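Long-range contacts in CT253 (Chlamydia trachomatis serovar L2, PDB 6UXC), which is of unknown function but is probably an exported lipoprotein tethered to a membrane: residues A22-F27 with E93-A98; H64-G69 with T87-A92; A72-P77 with R121-R126; A97-E102 with S117-V122. One frame throughout, in Å; residues are numbered along the deposited sequence.

Contact 1 (A22-F27 with E93-A98)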
# COMPACT_ATOMS: atom_id res chain seq x y z
N ALA A 22 -3.26 2.24 11.38
CA ALA A 22 -4.10 3.00 10.47
C ALA A 22 -3.45 2.92 9.10
O ALA A 22 -2.23 3.10 9.00
CB ALA A 22 -4.20 4.46 10.90
N MET A 23 -4.22 2.62 8.05
CA MET A 23 -3.68 2.65 6.69
C MET A 23 -4.15 3.92 5.99
O MET A 23 -5.36 4.18 5.90
CB MET A 23 -4.12 1.44 5.86
CG MET A 23 -3.35 1.31 4.48
SD MET A 23 -4.37 0.26 3.42
CE MET A 23 -5.63 1.44 2.88
N LEU A 24 -3.19 4.69 5.48
CA LEU A 24 -3.55 5.81 4.63
C LEU A 24 -3.96 5.32 3.25
O LEU A 24 -3.46 4.31 2.76
CB LEU A 24 -2.38 6.76 4.47
CG LEU A 24 -1.75 7.26 5.78
CD1 LEU A 24 -0.59 8.19 5.53
CD2 LEU A 24 -2.82 7.94 6.67
N PRO A 25 -4.84 6.04 2.58
CA PRO A 25 -5.05 5.77 1.16
C PRO A 25 -3.72 5.73 0.43
O PRO A 25 -2.83 6.56 0.66
CB PRO A 25 -5.90 6.95 0.69
CG PRO A 25 -6.61 7.42 1.93
CD PRO A 25 -5.63 7.21 3.04
N VAL A 26 -3.60 4.78 -0.49
CA VAL A 26 -2.37 4.66 -1.24
C VAL A 26 -2.15 5.91 -2.10
O VAL A 26 -3.05 6.43 -2.78
CB VAL A 26 -2.40 3.37 -2.08
CG1 VAL A 26 -1.24 3.35 -3.13
CG2 VAL A 26 -2.37 2.14 -1.14
N PHE A 27 -0.92 6.39 -2.06
CA PHE A 27 -0.49 7.60 -2.75
C PHE A 27 0.07 7.23 -4.12
O PHE A 27 0.85 6.28 -4.23
CB PHE A 27 0.56 8.30 -1.89
CG PHE A 27 0.90 9.69 -2.28
CD1 PHE A 27 -0.07 10.68 -2.30
CD2 PHE A 27 2.21 10.05 -2.56
CE1 PHE A 27 0.27 12.00 -2.62
CE2 PHE A 27 2.57 11.36 -2.86
CZ PHE A 27 1.58 12.33 -2.90
N GLU A 93 -1.50 3.10 16.75
CA GLU A 93 -0.12 3.21 17.22
C GLU A 93 0.85 3.42 16.06
O GLU A 93 1.91 4.04 16.24
CB GLU A 93 0.26 1.95 17.99
CG GLU A 93 -0.60 1.68 19.21
CD GLU A 93 -0.42 0.26 19.75
OE1 GLU A 93 -0.27 -0.73 18.99
OE2 GLU A 93 -0.45 0.15 20.98
N PHE A 94 0.51 2.89 14.88
CA PHE A 94 1.35 2.91 13.70
C PHE A 94 0.52 3.30 12.50
O PHE A 94 -0.66 2.97 12.42
CB PHE A 94 1.99 1.54 13.44
CG PHE A 94 2.77 1.01 14.62
CD1 PHE A 94 4.10 1.37 14.79
CD2 PHE A 94 2.18 0.19 15.56
CE1 PHE A 94 4.83 0.89 15.87
CE2 PHE A 94 2.90 -0.27 16.65
CZ PHE A 94 4.23 0.08 16.80
N VAL A 95 1.16 4.04 11.61
CA VAL A 95 0.55 4.51 10.38
C VAL A 95 1.29 3.87 9.22
O VAL A 95 2.52 3.97 9.12
CB VAL A 95 0.64 6.05 10.27
CG1 VAL A 95 0.04 6.55 8.93
CG2 VAL A 95 -0.04 6.69 11.43
N VAL A 96 0.52 3.22 8.35
CA VAL A 96 1.04 2.59 7.15
C VAL A 96 0.81 3.51 5.96
O VAL A 96 -0.34 3.87 5.66
CB VAL A 96 0.37 1.23 6.91
CG1 VAL A 96 0.91 0.64 5.62
CG2 VAL A 96 0.61 0.32 8.05
N ALA A 97 1.90 3.91 5.31
CA ALA A 97 1.88 4.88 4.21
C ALA A 97 2.58 4.24 3.01
O ALA A 97 3.81 4.21 2.95
CB ALA A 97 2.57 6.19 4.63
N ALA A 98 1.79 3.74 2.07
CA ALA A 98 2.32 3.08 0.88
C ALA A 98 2.09 3.97 -0.34
O ALA A 98 0.96 4.43 -0.57
CB ALA A 98 1.66 1.72 0.67
O HOH W 1 -0.87 3.63 2.64
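Ala22 and Met23 pair in parallel with Val95 and Val96: Ala22 N gives its hydrogen to Phe94 O (2.9 Å), Val96 N returns one to Ala22 O (2.8 Å), and Leu24 N reaches Val96 O (3.0 Å). Beyond Leu24 water 1 sits between the chains, donating to Leu24 O and Val96 O and accepting from Ala98 N, and Phe27 N bonds Ala98 O at 3.1 Å. Strand 19-28 is a single strand interrupted by a short irregular piece, lying next to strand 94-105 inside the mixed five-stranded sheet of the DUF7499 family protein. Leu24 carries most of the side-chain contact. Its side chain crosses that of Val95 at a slant, Leu24 CG 3.7 Å from Val95 CG1, while the CD1 branch of Leu24 reaches Ala97 CB at 3.8 Å; Phe74 and Leu89 cover the same leucine. With CG1 anti to the backbone N (chi1 168°), Val26 lays that methyl 3.5 Å from Ala98 O, the carbonyl that Phe27 N also uses. Met23 meets Val96 loosely through CG, and the chain, bent at chi3, leads away from the strand pair, the side chain packing on Ile49 and Leu53 of helix 41-55.

Contact 2 (H64-G69 with T87-A92)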
# COMPACT_ATOMS: atom_id res chain seq x y z
N HIS A 64 -10.27 5.33 10.29
CA HIS A 64 -10.03 6.74 10.58
C HIS A 64 -10.65 7.59 9.47
O HIS A 64 -11.13 7.08 8.45
CB HIS A 64 -8.54 7.05 10.68
CG HIS A 64 -7.82 6.83 9.40
ND1 HIS A 64 -7.70 7.81 8.44
CD2 HIS A 64 -7.21 5.73 8.92
CE1 HIS A 64 -7.06 7.31 7.40
NE2 HIS A 64 -6.74 6.05 7.67
N HIS A 65 -10.64 8.92 9.70
CA HIS A 65 -11.20 9.91 8.78
C HIS A 65 -10.19 11.02 8.51
O HIS A 65 -10.55 12.20 8.36
CB HIS A 65 -12.50 10.47 9.34
CG HIS A 65 -13.48 9.40 9.69
ND1 HIS A 65 -13.36 8.66 10.84
CD2 HIS A 65 -14.52 8.88 9.01
CE1 HIS A 65 -14.32 7.76 10.88
NE2 HIS A 65 -15.04 7.87 9.78
N ALA A 66 -8.91 10.66 8.41
CA ALA A 66 -7.87 11.69 8.21
C ALA A 66 -8.11 12.51 6.94
O ALA A 66 -8.47 11.99 5.88
CB ALA A 66 -6.50 11.01 8.13
N SER A 67 -7.90 13.82 7.06
CA SER A 67 -8.03 14.72 5.92
C SER A 67 -6.93 14.47 4.89
O SER A 67 -5.92 13.81 5.16
CB SER A 67 -7.95 16.16 6.40
OG SER A 67 -6.63 16.44 6.79
N ALA A 68 -7.14 15.03 3.68
CA ALA A 68 -6.17 14.89 2.61
C ALA A 68 -4.79 15.38 3.04
O ALA A 68 -3.79 14.70 2.79
CB ALA A 68 -6.64 15.67 1.38
N GLY A 69 -4.75 16.51 3.74
CA GLY A 69 -3.47 17.10 4.08
C GLY A 69 -2.81 16.36 5.21
O GLY A 69 -1.58 16.28 5.28
N THR A 87 -3.02 13.55 15.23
CA THR A 87 -4.08 13.07 16.14
C THR A 87 -5.25 12.45 15.40
O THR A 87 -5.96 11.62 15.96
CB THR A 87 -4.58 14.22 17.00
OG1 THR A 87 -5.11 15.26 16.16
CG2 THR A 87 -3.44 14.76 17.86
N GLN A 88 -5.47 12.83 14.14
CA GLN A 88 -6.57 12.24 13.37
C GLN A 88 -6.37 10.76 13.09
O GLN A 88 -7.33 10.07 12.71
CB GLN A 88 -6.74 12.98 12.05
CG GLN A 88 -7.38 14.34 12.20
CD GLN A 88 -7.45 15.09 10.90
OE1 GLN A 88 -7.46 14.50 9.81
NE2 GLN A 88 -7.47 16.41 10.99
N LEU A 89 -5.17 10.23 13.31
CA LEU A 89 -4.91 8.81 13.13
C LEU A 89 -4.93 8.03 14.43
O LEU A 89 -4.88 6.80 14.41
CB LEU A 89 -3.59 8.63 12.41
CG LEU A 89 -3.77 9.25 11.01
CD1 LEU A 89 -2.52 9.83 10.49
CD2 LEU A 89 -4.42 8.27 10.03
N LEU A 90 -5.02 8.71 15.56
CA LEU A 90 -5.27 7.99 16.78
C LEU A 90 -6.65 7.36 16.66
O LEU A 90 -7.53 7.94 16.00
CB LEU A 90 -5.22 8.94 17.96
CG LEU A 90 -3.86 9.64 18.14
CD1 LEU A 90 -3.93 10.66 19.27
CD2 LEU A 90 -2.75 8.61 18.43
N PRO A 91 -6.88 6.19 17.29
CA PRO A 91 -6.03 5.51 18.28
C PRO A 91 -5.03 4.51 17.72
O PRO A 91 -4.56 3.64 18.46
CB PRO A 91 -7.06 4.77 19.13
CG PRO A 91 -8.09 4.36 18.10
CD PRO A 91 -8.21 5.55 17.17
N ALA A 92 -4.72 4.63 16.44
CA ALA A 92 -3.64 3.81 15.92
C ALA A 92 -2.33 4.13 16.64
O ALA A 92 -2.08 5.26 17.08
CB ALA A 92 -3.47 4.02 14.42
O HOH W 2 -9.66 10.88 11.56
O HOH W 3 -7.23 18.43 8.94
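Gln88, Leu89 and His64 bring most of the buried surface to this junction of two connecting segments, where the N-cap turn of helix 68-72 meets the 3-10 turn ahead of strand 94-105. Gln88, whose chain runs extended beyond CG, sends its amide to the start of the helix. Gln88 OE1 takes the hydrogen of Ser67 N at 2.9 Å in a nearly straight bond, close to the line of the C=O bond, and lies 3.3 Å from Ala66 CA. On the other arm of the amide, NE2 gives a hydrogen to water 3, which also bonds Ser67 OG; the hydroxyl in turn caps Val70 N, as an N-cap serine does. Both ends of the Gln88 amide are therefore held, which should fix its rotation. Leu89 works through one methyl: CD2 sits over the centre of one face of the His64 ring, 3.7 Å from the centroid and 9° off the normal, a CH-pi contact, and touches Ala66 CB at 3.9 Å. A chi1 of 64° places the imidazole between its own backbone N and carbonyl carbon, and both ring nitrogens are engaged: NE2 with Met23 O of strand 19-28, ND1 with the backbone N two residues on. Ala66 N points at His64 ND1 from 3.1 Å, only 4° out of the ring plane.

Contact 3 (A72-P77 with R121-R126)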
# COMPACT_ATOMS: atom_id res chain seq x y z
N ALA A 72 -1.41 13.29 3.55
CA ALA A 72 -0.36 13.59 2.58
C ALA A 72 0.98 13.80 3.25
O ALA A 72 2.04 13.49 2.67
CB ALA A 72 -0.76 14.82 1.77
N GLN A 73 0.98 14.36 4.47
CA GLN A 73 2.25 14.71 5.08
C GLN A 73 3.14 13.49 5.27
O GLN A 73 4.37 13.62 5.29
CB GLN A 73 2.00 15.44 6.41
CG GLN A 73 1.41 14.64 7.43
CD GLN A 73 0.82 15.48 8.56
OE1 GLN A 73 1.26 16.59 8.86
NE2 GLN A 73 -0.16 14.93 9.19
N PHE A 74 2.55 12.29 5.39
CA PHE A 74 3.36 11.08 5.59
C PHE A 74 4.07 10.63 4.33
O PHE A 74 4.94 9.75 4.41
CB PHE A 74 2.47 9.95 6.13
CG PHE A 74 1.96 10.20 7.52
CD1 PHE A 74 0.77 10.86 7.73
CD2 PHE A 74 2.70 9.77 8.62
CE1 PHE A 74 0.31 11.09 9.04
CE2 PHE A 74 2.26 10.01 9.89
CZ PHE A 74 1.06 10.67 10.09
N PHE A 75 3.75 11.22 3.18
CA PHE A 75 4.39 10.89 1.91
C PHE A 75 5.38 11.95 1.45
O PHE A 75 5.91 11.83 0.35
CB PHE A 75 3.34 10.70 0.83
CG PHE A 75 2.43 9.53 1.10
CD1 PHE A 75 2.91 8.23 0.93
CD2 PHE A 75 1.14 9.70 1.56
CE1 PHE A 75 2.09 7.15 1.14
CE2 PHE A 75 0.32 8.60 1.82
CZ PHE A 75 0.82 7.32 1.61
N SER A 76 5.60 12.99 2.24
CA SER A 76 6.62 13.98 1.90
C SER A 76 7.98 13.30 1.89
O SER A 76 8.29 12.54 2.82
CB SER A 76 6.61 15.10 2.93
OG SER A 76 7.63 16.03 2.64
N PRO A 77 8.83 13.53 0.89
CA PRO A 77 10.16 12.89 0.90
C PRO A 77 10.92 13.13 2.20
O PRO A 77 11.51 12.19 2.76
CB PRO A 77 10.84 13.51 -0.33
CG PRO A 77 9.67 13.71 -1.30
CD PRO A 77 8.55 14.21 -0.39
N ARG A 121 6.25 2.99 3.95
CA ARG A 121 6.67 3.62 5.18
C ARG A 121 5.76 3.18 6.32
O ARG A 121 4.55 3.02 6.14
CB ARG A 121 6.63 5.13 5.06
CG ARG A 121 7.72 5.69 4.23
CD ARG A 121 7.48 7.13 3.97
NE ARG A 121 8.67 7.78 3.44
CZ ARG A 121 8.79 9.08 3.27
NH1 ARG A 121 7.75 9.87 3.53
NH2 ARG A 121 9.94 9.60 2.85
N VAL A 122 6.34 3.02 7.50
CA VAL A 122 5.56 2.87 8.72
C VAL A 122 6.04 3.92 9.70
O VAL A 122 7.25 4.06 9.92
CB VAL A 122 5.69 1.47 9.34
CG1 VAL A 122 4.84 1.38 10.60
CG2 VAL A 122 5.27 0.42 8.35
N PHE A 123 5.10 4.62 10.31
CA PHE A 123 5.39 5.63 11.31
C PHE A 123 4.84 5.17 12.65
O PHE A 123 3.74 4.61 12.70
CB PHE A 123 4.74 6.96 10.98
CG PHE A 123 5.29 7.65 9.75
CD1 PHE A 123 4.95 7.22 8.48
CD2 PHE A 123 6.17 8.72 9.89
CE1 PHE A 123 5.47 7.87 7.37
CE2 PHE A 123 6.67 9.36 8.80
CZ PHE A 123 6.32 8.94 7.53
N ASP A 124 5.58 5.45 13.72
CA ASP A 124 5.14 5.21 15.09
C ASP A 124 4.56 6.52 15.61
O ASP A 124 5.27 7.52 15.65
CB ASP A 124 6.33 4.79 15.95
CG ASP A 124 5.95 4.33 17.33
OD1 ASP A 124 4.82 4.58 17.81
OD2 ASP A 124 6.85 3.71 17.96
N ILE A 125 3.28 6.52 15.99
CA ILE A 125 2.67 7.74 16.49
C ILE A 125 2.28 7.63 17.97
O ILE A 125 1.45 8.40 18.47
CB ILE A 125 1.50 8.19 15.59
CG1 ILE A 125 0.37 7.16 15.57
CG2 ILE A 125 1.98 8.47 14.15
CD1 ILE A 125 -0.92 7.70 14.99
N ARG A 126 2.91 6.70 18.70
CA ARG A 126 2.70 6.63 20.13
C ARG A 126 3.43 7.76 20.86
O ARG A 126 4.35 8.38 20.33
CB ARG A 126 3.18 5.28 20.65
CG ARG A 126 2.37 4.13 20.04
CD ARG A 126 2.89 2.78 20.53
NE ARG A 126 4.15 2.51 19.87
CZ ARG A 126 4.89 1.43 20.06
NH1 ARG A 126 4.51 0.49 20.91
NH2 ARG A 126 6.01 1.30 19.38
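Phe74 (chi1 -68°) and Phe123 (chi1 -67°) each hold CG beside the backbone N and anti to the carbonyl carbon, and Arg121, with the same first torsion (-73°), runs extended from CG to NE so that its guanidinium reaches the backbone of 74-77. The two rings make a T-shaped, edge-to-face pair: Phe74 turns its edge to the face of Phe123, with centroids 4.8 Å apart and the ring planes nearly perpendicular. CD2 of Phe74 stands over the centre of the Phe123 ring and comes within 3.4 Å of Phe123 CD1. This packs the irregular segment that follows helix 68-72 onto one face of the sheet, on the last residues of strand 113-124, with Leu24 and Ile81 also touching Phe74. Beside the rings, the guanidinium gathers three backbone carbonyls, those of Phe74, Ser76 and Pro77. Arg121 NH1 donates to Phe74 O at 2.9 Å. Arg121 NH1 also donates to Ser76 O, at 2.8 Å. Arg121 NH2 donates to Pro77 O at 3.0 Å, and only weakly to Ser76 O. All three oxygens lie near the guanidinium plane, yet the nitrogens stand well above each carbonyl plane, so the hydrogens leave the guanidinium edge but reach the oxygens away from their lone pairs. NE is taken by Gln135 OE1 of strand 131-143, so the arginine bridges the loop and the edge strand. At the end of the strand, Asp124 OD1 accepts Arg126 N in an Asx turn, and Arg126 NE and NH2 grip its carboxylate side-on in a salt bridge.

Contact 4 (A97-E102 with S117-V122)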
# COMPACT_ATOMS: atom_id res chain seq x y z
N ALA A 97 1.90 3.91 5.31
CA ALA A 97 1.88 4.88 4.21
C ALA A 97 2.58 4.24 3.01
O ALA A 97 3.81 4.21 2.95
CB ALA A 97 2.57 6.19 4.63
N ALA A 98 1.79 3.74 2.07
CA ALA A 98 2.32 3.08 0.88
C ALA A 98 2.09 3.97 -0.34
O ALA A 98 0.96 4.43 -0.57
CB ALA A 98 1.66 1.72 0.67
N GLU A 99 3.15 4.19 -1.11
CA GLU A 99 3.11 4.99 -2.33
C GLU A 99 3.48 4.13 -3.53
O GLU A 99 4.54 3.50 -3.54
CB GLU A 99 4.10 6.16 -2.26
CG GLU A 99 4.11 6.99 -3.52
CD GLU A 99 5.01 8.22 -3.46
OE1 GLU A 99 5.69 8.45 -2.43
OE2 GLU A 99 5.03 8.95 -4.47
N ILE A 100 2.61 4.11 -4.54
CA ILE A 100 2.97 3.51 -5.82
C ILE A 100 3.94 4.45 -6.52
O ILE A 100 3.57 5.58 -6.86
CB ILE A 100 1.74 3.28 -6.69
CG1 ILE A 100 0.75 2.30 -6.05
CG2 ILE A 100 2.16 2.71 -8.07
CD1 ILE A 100 -0.60 2.29 -6.79
N LEU A 101 5.16 3.99 -6.75
CA LEU A 101 6.09 4.85 -7.46
C LEU A 101 5.88 4.76 -8.98
O LEU A 101 5.99 5.77 -9.70
CB LEU A 101 7.53 4.49 -7.08
CG LEU A 101 7.90 4.60 -5.60
CD1 LEU A 101 9.35 4.17 -5.40
CD2 LEU A 101 7.69 6.01 -5.07
N GLU A 102 5.61 3.55 -9.48
CA GLU A 102 5.35 3.36 -10.89
C GLU A 102 4.75 1.98 -11.11
O GLU A 102 4.95 1.07 -10.31
CB GLU A 102 6.63 3.52 -11.73
CG GLU A 102 7.52 2.30 -11.73
CD GLU A 102 8.79 2.46 -12.56
OE1 GLU A 102 8.93 3.47 -13.29
OE2 GLU A 102 9.66 1.58 -12.47
N SER A 117 6.40 -0.78 -8.44
CA SER A 117 7.34 -0.44 -7.39
C SER A 117 6.59 0.39 -6.36
O SER A 117 5.90 1.35 -6.74
CB SER A 117 8.53 0.34 -7.96
OG SER A 117 9.46 0.70 -6.95
N VAL A 118 6.72 0.04 -5.08
CA VAL A 118 5.98 0.72 -4.01
C VAL A 118 6.94 1.11 -2.90
O VAL A 118 7.69 0.26 -2.39
CB VAL A 118 4.86 -0.17 -3.44
CG1 VAL A 118 4.23 0.47 -2.20
CG2 VAL A 118 3.83 -0.46 -4.51
N ARG A 119 6.90 2.38 -2.48
CA ARG A 119 7.61 2.80 -1.28
C ARG A 119 6.69 2.63 -0.08
O ARG A 119 5.62 3.25 0.01
CB ARG A 119 8.13 4.24 -1.34
CG ARG A 119 8.93 4.56 -0.08
CD ARG A 119 9.46 5.98 -0.06
NE ARG A 119 10.36 6.24 -1.16
CZ ARG A 119 10.12 7.06 -2.17
NH1 ARG A 119 8.99 7.75 -2.25
NH2 ARG A 119 11.03 7.19 -3.11
N VAL A 120 7.09 1.75 0.83
CA VAL A 120 6.35 1.48 2.06
C VAL A 120 7.03 2.23 3.19
O VAL A 120 8.25 2.11 3.37
CB VAL A 120 6.28 -0.02 2.36
CG1 VAL A 120 5.47 -0.26 3.62
CG2 VAL A 120 5.66 -0.80 1.19
N ARG A 121 6.25 2.99 3.95
CA ARG A 121 6.67 3.62 5.18
C ARG A 121 5.76 3.18 6.32
O ARG A 121 4.55 3.02 6.14
CB ARG A 121 6.63 5.13 5.06
CG ARG A 121 7.72 5.69 4.23
CD ARG A 121 7.48 7.13 3.97
NE ARG A 121 8.67 7.78 3.44
CZ ARG A 121 8.79 9.08 3.27
NH1 ARG A 121 7.75 9.87 3.53
NH2 ARG A 121 9.94 9.60 2.85
N VAL A 122 6.34 3.02 7.50
CA VAL A 122 5.56 2.87 8.72
C VAL A 122 6.04 3.92 9.70
O VAL A 122 7.25 4.06 9.92
CB VAL A 122 5.69 1.47 9.34
CG1 VAL A 122 4.84 1.38 10.60
CG2 VAL A 122 5.27 0.42 8.35
O HOH W 4 5.62 5.60 1.35
O HOH W 5 6.59 7.75 -0.02
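The guanidinium of Arg119 has the methyls of Leu101 over one face, Leu101 CD2 lying 3.6 Å from Arg119 NH1 and CD1 offset toward the rim. Glu99 OE1 and water 5 sit at its edge. The salt bridge from Glu99 OE1 to Arg119 NH1 is long, at 3.4 Å, and the carboxylate is turned 74° from the guanidinium plane; water 5 spans the same two groups, donating to Glu99 OE1 at 2.7 Å. The other carboxylate oxygen, OE2, is paired with Arg29, so Glu99 probably stays charged although it is buried. Both side chains leave the sheet on the same side with CG anti to the backbone N, and the arginine then bends at chi3 (-61°) to bring its head over Leu101. Beneath them runs the antiparallel beta hairpin of strands 94-105 and 113-124. Ala97 with Arg121 and Glu99 with Arg119 are hydrogen-bonded pairs, Ala98 with Val120 and Ile100 with Val118 non-hydrogen-bonded ones. A classic beta bulge then sets Leu101 and Glu102 both against Ser117: Leu101 N donates to Ser117 O at 2.7 Å and Ser117 N to Glu102 O at 3.0 Å. Water 4 joins Ala97 O to Arg119 O. The opposite side of the hairpin is apolar, with Ala98 CB 4.1 Å from Val118 CG1 and Ile100 CG1 approaching Val118 CG2, while Val118 and Val120 pack on Leu173, Ile177 and Val181 of helix 165-184.

Contacts 1, 3 and 4 meet along strands 94-105 and 113-124. Contacts 1 and 4 share Ala97 and Ala98, their centres about 10 Å apart, and Phe27 O bonds Ile100 N at 2.8 Å. Contacts 3 and 4 share Arg121 and Val122, and Phe75 CE1 lies 3.4 Å from Ala98 O. Contact 2 is nested in the loop closed by contact 1 and meets it through His64 NE2 and Met23 O, 2.9 Å apart; Leu89 CD1 also touches Phe74 CE1 of contact 3 at 3.4 Å. Contacts 2 and 4 do not touch. The sodium ion, held by Leu53, His54, Ser56 and Leu59, is about 11 Å from the Met23 side chain and about 13 Å from that of His64.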